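Local coordinates for hypothetical protein XAC2396 (Xanthomonas axonopodis pv. citri, PDB 2G3W), which is of unknown function but adopts a compact fold built around a variation of the PD-(D/E)XK nuclease motif, at residues R127-I132 with V176-A181. Numbering follows the deposited sequence.
Sequences RNLRVI and VRQAPA
Trans first torsions serve a separate contact on each face of the pairing between 127-132 and 176-181: Arg-130 (chi1 179°) reaches Pro-180 and Ala-179 on one, Gln-178 (chi1 -169°) reaches Leu-129 on the other. The Arg-130 chain stays extended as far as CD and turns at chi3, which puts Pro-180 CD over one face of the guanidinium, 3.8 Å from NH2, while NH1 lies 3.7 Å from Ala-179 CB. Gln-178, with its chain stretched out to the amide, runs at about a right angle to Leu-129, and water 1 links the two: it donates to Leu-129 O and accepts from Gln-178 NE2 (2.8 Å). Val-131 with Gln-178 is a hydrogen-bonded pair and Ile-132 with Val-176 a non-hydrogen-bonded one, a one-residue register shift that defines a classic beta bulge, Arg-177 and Gln-178 both facing Val-131. Val-131 N donates to Gln-178 O (2.9 Å), and Val-131 O receives Gln-178 N at 3.3 Å, in the carbonyl plane on a lone pair, plus a weak, bent bond from Arg-177 N (130° at hydrogen). Beside this, Val-131 CG1 packs 3.8 Å from Arg-177 CB. Salt bridges to Glu-101 and Glu-133 engage Arg-130 and Arg-177, respectively, and Gln-178 OE1 accepts a hydrogen bond from ND2 of Asn-24 of the second subunit. Segment 176-181 continues the antiparallel pairing of strand 168-176 alongside strand 129-133, whose other neighbour is strand 101-106; Val-131 and Gln-178 face helix 110-123, and Leu-129 rests on helix 89-98.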
loop_
_atom_site.group_PDB
_atom_site.type_symbol
_atom_site.label_atom_id
_atom_site.label_comp_id
_atom_site.label_asym_id
_atom_site.label_seq_id
_atom_site.Cartn_x
_atom_site.Cartn_y
_atom_site.Cartn_z
ATOM N N ARG A 127 1.131 -15.373 -2.008
ATOM C CA ARG A 127 0.207 -14.741 -1.037
ATOM C C ARG A 127 0.877 -14.260 0.293
ATOM O O ARG A 127 0.245 -13.585 1.119
ATOM C CB ARG A 127 -1.047 -15.629 -0.802
ATOM C CG ARG A 127 -0.767 -16.872 0.060
ATOM C CD ARG A 127 -2.012 -17.704 0.398
ATOM N NE ARG A 127 -3.277 -16.960 0.488
ATOM C CZ ARG A 127 -3.800 -16.446 1.603
ATOM N NH1 ARG A 127 -3.170 -16.544 2.759
ATOM N NH2 ARG A 127 -4.960 -15.803 1.550
ATOM N N ASN A 128 2.156 -14.588 0.481
ATOM C CA ASN A 128 2.857 -14.308 1.737
ATOM C C ASN A 128 4.061 -13.421 1.483
ATOM O O ASN A 128 5.003 -13.364 2.273
ATOM C CB ASN A 128 3.271 -15.611 2.425
ATOM C CG ASN A 128 4.285 -16.432 1.603
ATOM O OD1 ASN A 128 4.261 -16.426 0.372
ATOM N ND2 ASN A 128 5.163 -17.158 2.301
ATOM N N LEU A 129 4.016 -12.723 0.367
ATOM C CA LEU A 129 5.100 -11.858 -0.057
ATOM C C LEU A 129 4.767 -10.397 0.194
ATOM O O LEU A 129 3.659 -9.957 -0.073
ATOM C CB LEU A 129 5.345 -12.079 -1.555
ATOM C CG LEU A 129 6.361 -11.174 -2.272
ATOM C CD1 LEU A 129 7.740 -11.290 -1.653
ATOM C CD2 LEU A 129 6.394 -11.609 -3.749
ATOM N N ARG A 130 5.725 -9.662 0.747
ATOM C CA ARG A 130 5.649 -8.207 0.865
ATOM C C ARG A 130 6.755 -7.580 0.007
ATOM O O ARG A 130 7.928 -7.944 0.132
ATOM C CB ARG A 130 5.821 -7.799 2.355
ATOM C CG ARG A 130 5.789 -6.291 2.612
ATOM C CD ARG A 130 6.020 -5.999 4.141
ATOM N NE ARG A 130 4.890 -6.552 4.876
ATOM C CZ ARG A 130 3.697 -5.972 4.996
ATOM N NH1 ARG A 130 3.438 -4.782 4.447
ATOM N NH2 ARG A 130 2.753 -6.597 5.645
ATOM N N VAL A 131 6.408 -6.667 -0.892
ATOM C CA VAL A 131 7.418 -6.013 -1.706
ATOM C C VAL A 131 7.320 -4.542 -1.403
ATOM O O VAL A 131 6.222 -3.949 -1.450
ATOM C CB VAL A 131 7.245 -6.269 -3.251
ATOM C CG1 VAL A 131 8.338 -5.452 -4.051
ATOM C CG2 VAL A 131 7.356 -7.757 -3.561
ATOM N N ILE A 132 8.449 -3.964 -1.003
ATOM C CA ILE A 132 8.507 -2.523 -0.801
ATOM C C ILE A 132 9.626 -1.874 -1.614
ATOM O O ILE A 132 10.644 -2.522 -1.954
ATOM C CB ILE A 132 8.598 -2.112 0.677
ATOM C CG1 ILE A 132 9.961 -2.338 1.236
ATOM C CG2 ILE A 132 7.491 -2.795 1.587
ATOM C CD1 ILE A 132 10.207 -1.423 2.385
ATOM N N VAL A 176 4.630 0.431 -0.853
ATOM C CA VAL A 176 4.254 -0.975 -0.755
ATOM C C VAL A 176 3.709 -1.465 -2.118
ATOM O O VAL A 176 2.601 -1.106 -2.508
ATOM C CB VAL A 176 3.244 -1.193 0.366
ATOM C CG1 VAL A 176 2.931 -2.671 0.508
ATOM C CG2 VAL A 176 3.809 -0.628 1.703
ATOM N N ARG A 177 4.515 -2.227 -2.854
ATOM C CA ARG A 177 4.092 -2.842 -4.106
ATOM C C ARG A 177 3.182 -4.045 -3.895
ATOM O O ARG A 177 2.365 -4.353 -4.729
ATOM C CB ARG A 177 5.330 -3.301 -4.903
ATOM C CG ARG A 177 6.326 -2.178 -5.228
ATOM C CD ARG A 177 5.807 -1.298 -6.341
ATOM N NE ARG A 177 6.853 -0.399 -6.881
ATOM C CZ ARG A 177 6.598 0.633 -7.682
ATOM N NH1 ARG A 177 5.345 0.908 -8.027
ATOM N NH2 ARG A 177 7.584 1.401 -8.149
ATOM N N GLN A 178 3.362 -4.770 -2.800
ATOM C CA GLN A 178 2.541 -5.948 -2.539
ATOM C C GLN A 178 2.597 -6.212 -1.054
ATOM O O GLN A 178 3.644 -6.019 -0.474
ATOM C CB GLN A 178 3.111 -7.158 -3.288
ATOM C CG GLN A 178 2.152 -8.362 -3.286
ATOM C CD GLN A 178 2.482 -9.431 -4.315
ATOM O OE1 GLN A 178 2.793 -9.118 -5.451
ATOM N NE2 GLN A 178 2.356 -10.703 -3.924
ATOM N N ALA A 179 1.490 -6.627 -0.437
ATOM C CA ALA A 179 1.523 -7.034 0.970
ATOM C C ALA A 179 0.685 -8.295 1.137
ATOM O O ALA A 179 -0.279 -8.467 0.397
ATOM C CB ALA A 179 1.006 -5.902 1.867
ATOM N N PRO A 180 1.052 -9.198 2.085
ATOM C CA PRO A 180 0.198 -10.367 2.361
ATOM C C PRO A 180 -1.250 -10.002 2.720
ATOM O O PRO A 180 -1.488 -8.973 3.345
ATOM C CB PRO A 180 0.851 -11.033 3.588
ATOM C CG PRO A 180 2.224 -10.496 3.680
ATOM C CD PRO A 180 2.299 -9.203 2.876
ATOM N N ALA A 181 -2.201 -10.840 2.310
ATOM C CA ALA A 181 -3.584 -10.687 2.743
ATOM C C ALA A 181 -3.639 -10.771 4.258
ATOM O O ALA A 181 -2.995 -11.623 4.867
ATOM C CB ALA A 181 -4.494 -11.742 2.108
HETATM O O HOH W 1 1.749 -11.425 -1.293
#